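Local coordinates for protein transcriptional regulator, AsnC family (Agrobacterium tumefaciens str. C58, PDB 3I4P) that probably binds specific DNA sequences and regulates transcription as an oligomeric, calcium-binding member of the Lrp/AsnC family, at residues Val63-Ser68 against Ser134-Glu139; Arg3-Ile8 against Trp35-Lys40; Pro90-Phe95 against Tyr104-Val109. All coordinates share one frame; numbering follows the deposited sequence.

Interaction 1. Residues Val63-Ser68 against Ser134-Glu139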
# COMPACT_ATOMS: atom_id res chain seq x y z
N VAL A 63 15.60 0.83 23.03
CA VAL A 63 14.96 0.84 21.70
C VAL A 63 13.66 0.04 21.77
O VAL A 63 13.61 -1.05 22.34
CB VAL A 63 15.89 0.30 20.58
CG1 VAL A 63 15.11 0.13 19.24
CG2 VAL A 63 17.13 1.22 20.40
N THR A 64 12.59 0.62 21.24
CA THR A 64 11.32 -0.04 21.02
C THR A 64 11.14 -0.31 19.52
O THR A 64 11.33 0.56 18.69
CB THR A 64 10.12 0.84 21.51
OG1 THR A 64 10.20 1.01 22.92
CG2 THR A 64 8.81 0.19 21.18
N VAL A 65 10.74 -1.53 19.21
CA VAL A 65 10.44 -1.96 17.86
C VAL A 65 9.01 -2.47 17.89
O VAL A 65 8.64 -3.25 18.76
CB VAL A 65 11.36 -3.12 17.47
CG1 VAL A 65 11.19 -3.44 15.99
CG2 VAL A 65 12.79 -2.80 17.85
N PHE A 66 8.21 -2.05 16.93
CA PHE A 66 6.86 -2.57 16.76
C PHE A 66 6.90 -3.55 15.60
O PHE A 66 7.20 -3.16 14.46
CB PHE A 66 5.83 -1.45 16.50
CG PHE A 66 5.38 -0.80 17.76
CD1 PHE A 66 4.36 -1.35 18.51
CD2 PHE A 66 6.04 0.33 18.24
CE1 PHE A 66 3.95 -0.75 19.72
CE2 PHE A 66 5.67 0.91 19.41
CZ PHE A 66 4.61 0.37 20.16
N VAL A 67 6.62 -4.81 15.91
CA VAL A 67 6.75 -5.85 14.93
C VAL A 67 5.36 -6.24 14.46
O VAL A 67 4.56 -6.72 15.26
CB VAL A 67 7.53 -7.08 15.50
CG1 VAL A 67 7.90 -8.01 14.40
CG2 VAL A 67 8.76 -6.63 16.28
N SER A 68 5.07 -6.02 13.18
CA SER A 68 3.80 -6.43 12.55
C SER A 68 3.89 -7.79 11.83
O SER A 68 4.68 -7.96 10.89
CB SER A 68 3.39 -5.38 11.52
OG SER A 68 3.18 -4.11 12.11
N SER A 134 9.00 -4.93 10.70
CA SER A 134 9.42 -4.24 11.91
C SER A 134 9.51 -2.72 11.69
O SER A 134 9.98 -2.26 10.66
CB SER A 134 10.75 -4.79 12.41
OG SER A 134 10.74 -6.23 12.49
N ALA A 135 9.06 -1.95 12.68
CA ALA A 135 9.16 -0.47 12.68
C ALA A 135 9.77 -0.02 14.04
O ALA A 135 9.21 -0.31 15.11
CB ALA A 135 7.79 0.17 12.49
N PHE A 136 10.87 0.71 13.97
CA PHE A 136 11.58 1.22 15.14
C PHE A 136 11.06 2.57 15.56
O PHE A 136 10.95 3.50 14.74
CB PHE A 136 13.09 1.38 14.82
CG PHE A 136 13.79 0.05 14.57
CD1 PHE A 136 14.50 -0.58 15.57
CD2 PHE A 136 13.74 -0.55 13.31
CE1 PHE A 136 15.14 -1.81 15.32
CE2 PHE A 136 14.36 -1.76 13.06
CZ PHE A 136 15.05 -2.40 14.08
N ALA A 137 10.75 2.68 16.85
CA ALA A 137 10.43 3.94 17.50
C ALA A 137 11.68 4.84 17.55
O ALA A 137 12.77 4.37 17.87
CB ALA A 137 9.90 3.68 18.92
N MSE A 138 11.51 6.13 17.23
CA MSE A 138 12.53 7.17 17.43
C MSE A 138 12.51 7.74 18.84
O MSE A 138 13.55 8.17 19.32
CB MSE A 138 12.31 8.34 16.47
CG MSE A 138 12.50 7.97 15.00
SE MSE A 138 14.31 7.37 14.69
CE MSE A 138 13.96 5.49 14.90
N GLU A 139 11.34 7.77 19.48
CA GLU A 139 11.22 8.30 20.82
C GLU A 139 9.99 7.71 21.49
O GLU A 139 8.97 7.55 20.85
CB GLU A 139 11.12 9.85 20.79
CG GLU A 139 11.01 10.48 22.19
CD GLU A 139 10.89 12.02 22.18
OE1 GLU A 139 10.84 12.63 21.08
OE2 GLU A 139 10.82 12.61 23.29
O HOH W 1 13.18 3.47 20.52

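Interaction 2. Residues Arg3-Ile8 against Trp35-Lys40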
# COMPACT_ATOMS: atom_id res chain seq x y z
N ARG A 3 -17.07 5.91 43.83
CA ARG A 3 -16.18 7.03 43.54
C ARG A 3 -15.00 7.11 44.49
O ARG A 3 -13.94 7.61 44.12
CB ARG A 3 -16.94 8.35 43.57
CG ARG A 3 -17.94 8.47 42.46
CD ARG A 3 -18.57 9.86 42.41
NE ARG A 3 -19.25 10.11 41.13
N LEU A 4 -15.19 6.64 45.71
CA LEU A 4 -14.09 6.56 46.66
C LEU A 4 -13.07 5.48 46.27
O LEU A 4 -11.90 5.65 46.51
CB LEU A 4 -14.60 6.33 48.09
CG LEU A 4 -14.73 7.63 48.89
CD1 LEU A 4 -15.59 7.42 50.10
CD2 LEU A 4 -13.29 8.07 49.27
N ASP A 5 -13.54 4.38 45.68
CA ASP A 5 -12.66 3.33 45.15
C ASP A 5 -11.84 3.90 44.00
O ASP A 5 -10.65 3.64 43.90
CB ASP A 5 -13.48 2.14 44.65
CG ASP A 5 -14.12 1.34 45.79
OD1 ASP A 5 -13.43 1.11 46.80
OD2 ASP A 5 -15.29 0.93 45.68
N ARG A 6 -12.48 4.70 43.16
CA ARG A 6 -11.78 5.37 42.08
C ARG A 6 -10.65 6.31 42.57
O ARG A 6 -9.54 6.28 41.99
CB ARG A 6 -12.76 6.13 41.20
CG ARG A 6 -12.09 6.74 39.96
CD ARG A 6 -12.99 7.76 39.32
NE ARG A 6 -13.79 7.18 38.28
CZ ARG A 6 -15.00 7.60 37.92
NH1 ARG A 6 -15.61 8.60 38.57
NH2 ARG A 6 -15.63 6.98 36.93
N LYS A 7 -10.93 7.12 43.61
CA LYS A 7 -9.91 8.00 44.20
C LYS A 7 -8.73 7.18 44.72
O LYS A 7 -7.59 7.57 44.52
CB LYS A 7 -10.47 8.80 45.37
CG LYS A 7 -11.37 9.99 45.01
CD LYS A 7 -12.21 10.41 46.22
CE LYS A 7 -12.38 11.93 46.34
NZ LYS A 7 -11.52 12.48 47.47
N ILE A 8 -9.01 6.05 45.36
CA ILE A 8 -7.96 5.13 45.84
C ILE A 8 -7.10 4.59 44.69
O ILE A 8 -5.89 4.70 44.72
CB ILE A 8 -8.55 3.96 46.73
CG1 ILE A 8 -9.15 4.52 48.03
CG2 ILE A 8 -7.45 2.89 47.04
CD1 ILE A 8 -10.04 3.52 48.82
N TRP A 35 -8.18 0.71 54.04
CA TRP A 35 -7.58 -0.59 53.95
C TRP A 35 -8.57 -1.66 53.47
O TRP A 35 -8.28 -2.44 52.55
CB TRP A 35 -6.99 -0.96 55.32
CG TRP A 35 -6.35 -2.29 55.34
CD1 TRP A 35 -5.08 -2.61 54.96
CD2 TRP A 35 -6.96 -3.51 55.76
NE1 TRP A 35 -4.86 -3.95 55.11
CE2 TRP A 35 -6.00 -4.53 55.61
CE3 TRP A 35 -8.23 -3.83 56.27
CZ2 TRP A 35 -6.27 -5.86 55.95
CZ3 TRP A 35 -8.50 -5.16 56.61
CH2 TRP A 35 -7.52 -6.16 56.44
N ARG A 36 -9.75 -1.70 54.08
CA ARG A 36 -10.78 -2.67 53.72
C ARG A 36 -11.22 -2.56 52.25
O ARG A 36 -11.52 -3.57 51.63
CB ARG A 36 -11.98 -2.58 54.68
CG ARG A 36 -11.72 -3.19 56.06
CD ARG A 36 -12.85 -2.94 57.08
NE ARG A 36 -14.18 -3.37 56.62
N ARG A 37 -11.23 -1.35 51.69
CA ARG A 37 -11.58 -1.12 50.29
C ARG A 37 -10.52 -1.68 49.35
O ARG A 37 -10.83 -2.27 48.29
CB ARG A 37 -11.76 0.37 50.02
CG ARG A 37 -13.12 0.91 50.48
CD ARG A 37 -13.15 2.42 50.45
NE ARG A 37 -14.49 2.96 50.66
CZ ARG A 37 -15.44 3.03 49.75
NH1 ARG A 37 -15.25 2.58 48.51
NH2 ARG A 37 -16.62 3.56 50.07
N ILE A 38 -9.26 -1.46 49.74
CA ILE A 38 -8.12 -1.91 48.99
C ILE A 38 -8.08 -3.45 48.98
O ILE A 38 -7.89 -4.02 47.92
CB ILE A 38 -6.80 -1.30 49.54
CG1 ILE A 38 -6.76 0.22 49.29
CG2 ILE A 38 -5.58 -1.98 48.88
CD1 ILE A 38 -5.71 0.99 50.05
N GLN A 39 -8.29 -4.07 50.14
CA GLN A 39 -8.36 -5.53 50.27
C GLN A 39 -9.42 -6.16 49.35
O GLN A 39 -9.16 -7.17 48.68
CB GLN A 39 -8.65 -5.93 51.72
CG GLN A 39 -8.84 -7.44 51.93
CD GLN A 39 -8.81 -7.86 53.38
OE1 GLN A 39 -7.87 -8.52 53.83
NE2 GLN A 39 -9.83 -7.47 54.14
N LYS A 40 -10.61 -5.56 49.33
CA LYS A 40 -11.73 -6.02 48.49
C LYS A 40 -11.32 -5.98 47.00
O LYS A 40 -11.60 -6.91 46.24
CB LYS A 40 -12.97 -5.12 48.71
CG LYS A 40 -14.35 -5.84 48.84
CD LYS A 40 -15.10 -6.07 47.50
CE LYS A 40 -16.58 -6.46 47.70
O HOH W 2 -13.41 -1.34 47.48

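Interaction 3. Residues Pro90-Phe95 against Tyr104-Val109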
# COMPACT_ATOMS: atom_id res chain seq x y z
N PRO A 90 11.27 -12.71 26.61
CA PRO A 90 11.24 -11.58 27.56
C PRO A 90 11.25 -10.19 26.90
O PRO A 90 10.73 -9.24 27.47
CB PRO A 90 12.48 -11.80 28.42
CG PRO A 90 13.19 -13.01 27.88
CD PRO A 90 12.50 -13.52 26.69
N GLU A 91 11.80 -10.11 25.68
CA GLU A 91 11.80 -8.90 24.91
C GLU A 91 10.43 -8.56 24.34
O GLU A 91 10.25 -7.43 23.96
CB GLU A 91 12.78 -8.93 23.73
CG GLU A 91 14.21 -9.16 24.13
CD GLU A 91 14.59 -10.65 24.21
OE1 GLU A 91 13.70 -11.54 24.14
OE2 GLU A 91 15.80 -10.92 24.36
N VAL A 92 9.50 -9.50 24.26
CA VAL A 92 8.17 -9.17 23.73
C VAL A 92 7.35 -8.69 24.92
O VAL A 92 6.91 -9.50 25.78
CB VAL A 92 7.49 -10.38 23.05
CG1 VAL A 92 6.05 -10.02 22.60
CG2 VAL A 92 8.39 -10.91 21.93
N VAL A 93 7.20 -7.37 25.02
CA VAL A 93 6.61 -6.84 26.23
C VAL A 93 5.10 -6.66 26.06
O VAL A 93 4.34 -6.59 27.06
CB VAL A 93 7.36 -5.60 26.75
CG1 VAL A 93 8.75 -6.01 27.32
CG2 VAL A 93 7.43 -4.54 25.72
N GLU A 94 4.65 -6.62 24.80
CA GLU A 94 3.23 -6.50 24.50
C GLU A 94 2.99 -7.26 23.24
O GLU A 94 3.83 -7.27 22.36
CB GLU A 94 2.79 -5.03 24.33
CG GLU A 94 2.95 -4.21 25.55
CD GLU A 94 2.60 -2.71 25.36
OE1 GLU A 94 1.69 -2.39 24.57
OE2 GLU A 94 3.25 -1.88 26.04
N PHE A 95 1.83 -7.88 23.16
CA PHE A 95 1.53 -8.83 22.08
C PHE A 95 0.03 -8.86 21.89
O PHE A 95 -0.73 -9.20 22.83
CB PHE A 95 2.07 -10.20 22.50
CG PHE A 95 1.87 -11.31 21.51
CD1 PHE A 95 1.67 -11.09 20.15
CD2 PHE A 95 1.97 -12.62 21.94
CE1 PHE A 95 1.55 -12.17 19.25
CE2 PHE A 95 1.81 -13.69 21.06
CZ PHE A 95 1.63 -13.46 19.71
N TYR A 104 -0.95 -9.85 13.83
CA TYR A 104 -0.43 -9.63 15.17
C TYR A 104 0.46 -8.40 15.23
O TYR A 104 1.14 -8.05 14.25
CB TYR A 104 0.32 -10.86 15.68
CG TYR A 104 -0.53 -12.14 15.79
CD1 TYR A 104 -1.06 -12.55 17.02
CD2 TYR A 104 -0.79 -12.94 14.68
CE1 TYR A 104 -1.81 -13.70 17.14
CE2 TYR A 104 -1.55 -14.10 14.79
CZ TYR A 104 -2.05 -14.49 16.03
OH TYR A 104 -2.80 -15.65 16.16
N LEU A 105 0.42 -7.73 16.36
CA LEU A 105 1.32 -6.61 16.64
C LEU A 105 2.07 -6.89 17.95
O LEU A 105 1.46 -7.14 19.00
CB LEU A 105 0.57 -5.27 16.68
CG LEU A 105 1.42 -3.99 16.84
CD1 LEU A 105 2.43 -3.80 15.67
CD2 LEU A 105 0.54 -2.73 17.01
N LEU A 106 3.41 -6.86 17.86
CA LEU A 106 4.28 -6.98 19.04
C LEU A 106 4.99 -5.66 19.30
O LEU A 106 5.34 -4.95 18.36
CB LEU A 106 5.35 -8.06 18.87
CG LEU A 106 5.09 -9.54 18.62
CD1 LEU A 106 4.08 -9.82 17.52
CD2 LEU A 106 6.48 -10.21 18.26
N ARG A 107 5.17 -5.35 20.58
CA ARG A 107 6.15 -4.35 21.02
C ARG A 107 7.33 -5.05 21.67
O ARG A 107 7.16 -5.84 22.61
CB ARG A 107 5.57 -3.38 22.03
CG ARG A 107 6.50 -2.24 22.30
CD ARG A 107 5.85 -1.05 23.01
NE ARG A 107 5.78 -1.26 24.45
CZ ARG A 107 6.74 -1.01 25.36
NH1 ARG A 107 6.49 -1.25 26.64
NH2 ARG A 107 7.93 -0.55 25.03
N VAL A 108 8.51 -4.74 21.14
CA VAL A 108 9.76 -5.41 21.52
C VAL A 108 10.71 -4.34 22.02
O VAL A 108 10.76 -3.24 21.46
CB VAL A 108 10.40 -6.18 20.28
CG1 VAL A 108 11.86 -6.65 20.54
CG2 VAL A 108 9.47 -7.35 19.84
N VAL A 109 11.43 -4.64 23.10
CA VAL A 109 12.46 -3.72 23.62
C VAL A 109 13.86 -4.42 23.64
O VAL A 109 14.00 -5.61 24.01
CB VAL A 109 12.06 -3.11 25.01
CG1 VAL A 109 10.72 -2.28 24.89
CG2 VAL A 109 11.90 -4.20 26.04
O HOH W 3 4.78 -2.61 28.50

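Interaction 1. Residues Val63-Ser68 against Ser134-Glu139
F66 and A135 face each other as a hydrogen-bonded pair where strands 63-68 and 134-137 run antiparallel, their axes 4.5 Å apart and their directions at 155°. F66 N gives the straighter of this pair's two bonds to A135 O (2.7 Å, 172° at the hydrogen), and A135 N returns one to F66 O. A third bond, A137 N to T64 O, extends the ladder; beside it one water takes the hydrogen of T64 N and donates to A137 O, filling the place of a direct backbone bond. V65 and V67 stand opposite F136 and S134 in the non-hydrogen-bonded positions, and these four residues share a face of the sheet. V65 works with both branches: CG1 sits almost centrally over one face of the F136 ring, a CH-pi contact 8° from the ring normal, whereas CG2 presses on F136 CE1 at 3.6 Å. The V65 and F136 side chains leave the sheet side by side in the same direction. V63 meets that ring differently, its CG1 lying in the ring plane at the edge, 3.8 Å from F136 CD1; the branch is placed anti to the backbone N, which carries it toward the ring. Y116 meets F136 edge to face and accounts for the polar end of S134 through a hydrogen bond between the two hydroxyls. Nearby, A137 CB points toward the neighbouring strand and rests 3.8 Å from T64 CB. Beyond A137 the chain turns a corner, and A137 and E139 pair with a strand of the second subunit, while F136 meets F136 of the third. Strand 131-143 is thus the outermost of this chain's sheet, extended by the second subunit, in the ferredoxin-like alpha/beta fold of the Lrp/AsnC ligand-binding domain.

Interaction 2. Residues Arg3-Ile8 against Trp35-Lys40
R37 reaches from helix 35-40 to helix 3-8 as the central side chain of this crossing, which belongs to the helix-turn-helix domain at the N terminus; the helix axes pass 10.5 Å apart, nearly perpendicular at -85°. Its chain is extended from CG to NE and lies across L4, D5 and I8, meeting each at about a right angle. L4 CB stands over the centre of one guanidinium face, 3.8 Å from R37 CZ. D5 approaches instead at the edge: its carboxylate is turned 57° against the guanidinium plane, and the salt bridge from R37 NH1 to D5 OD1 is a weak hydrogen bond, bent to 143°. D2 binds the same NH1, so two carboxylates share this nitrogen and probably help fix the rotation of the group. Deeper in, I8 uses its two ends on different partners. V20 of helix 20-27 and I47 of strand 47-54 pack on the second of these, I38, tying the crossing into the small hydrophobic core of the domain. The first is R37 itself, whose aliphatic part takes I8 CD1 at 3.7 Å from R37 CD. On the I38 side the touching branch is I8 CG2, which lies anti to the backbone N and meets I38 CG1 at 3.6 Å.

Interaction 3. Residues Pro90-Phe95 against Tyr104-Val109
F95 and L106 form the apolar centre, side by side and pointing the same way, with F95 CD1 3.8 Å from L106 CD1. Setting CG anti to its backbone nitrogen lets the F95 ring reach diagonally across to Y104 on the neighbouring strand as well; F95 CE1 comes within 3.5 Å of Y104 CD1, and the two rings meet obliquely with their planes at 37°. V92 CG1 adds to the same face beside L106 CG, beneath helices 76-88 and 113-126, which contribute V86 and F119. Strands 92-95 and 104-109 are the antiparallel arms of a beta hairpin, but the register slips by one residue: V93 and E94 both face R107, a classic beta bulge. V93 N donates to R107 O at 2.9 Å, and E94 N adds a weak bond to that same oxygen, which thus has two donors. In return R107 N binds E94 O from above its carbonyl plane, and V109 N closes the other end on E91 O. On the face bearing E94 and R107 the contact turns polar. V93 CG2 lies over one face of the R107 guanidinium, offset toward its rim, while E94 OE2 sits at its edge, 3.1 Å from R107 NE in a salt bridge. The carboxylate is turned 76° against the guanidinium, so that NE, bent round by chi3 of 82°, meets OE2 from above the carboxylate plane. A water donates to OE2 and accepts from R107 NH1. E94 of the second subunit brings its own OE2 close to this one, and E94 and F95 pair with a strand there. The R107 charges, with long, weak ion pairs across the interface, may offset this repulsion, or one E94 may be protonated.

How the interactions relate
From the N terminus, interaction 2 comes first: 3-8 meets 35-40 and closes the loop holding helix 20-27, helping to hold together the helical domain that probably binds DNA. The chain then passes through strand 47-54 to 63-68, which opens interaction 1; that contact closes only at 134-139, and the short hairpin of interaction 3 forms entirely within the interval. Interactions 1 and 3 occupy one four-stranded sheet, where 63-68 and 104-109 are neighbours joined by V67 N to L106 O at 2.8 Å, and both touch the second subunit. Interaction 2 stands apart, its centre about 37 Å from that of interaction 1, on the opposite side of the chain's centre.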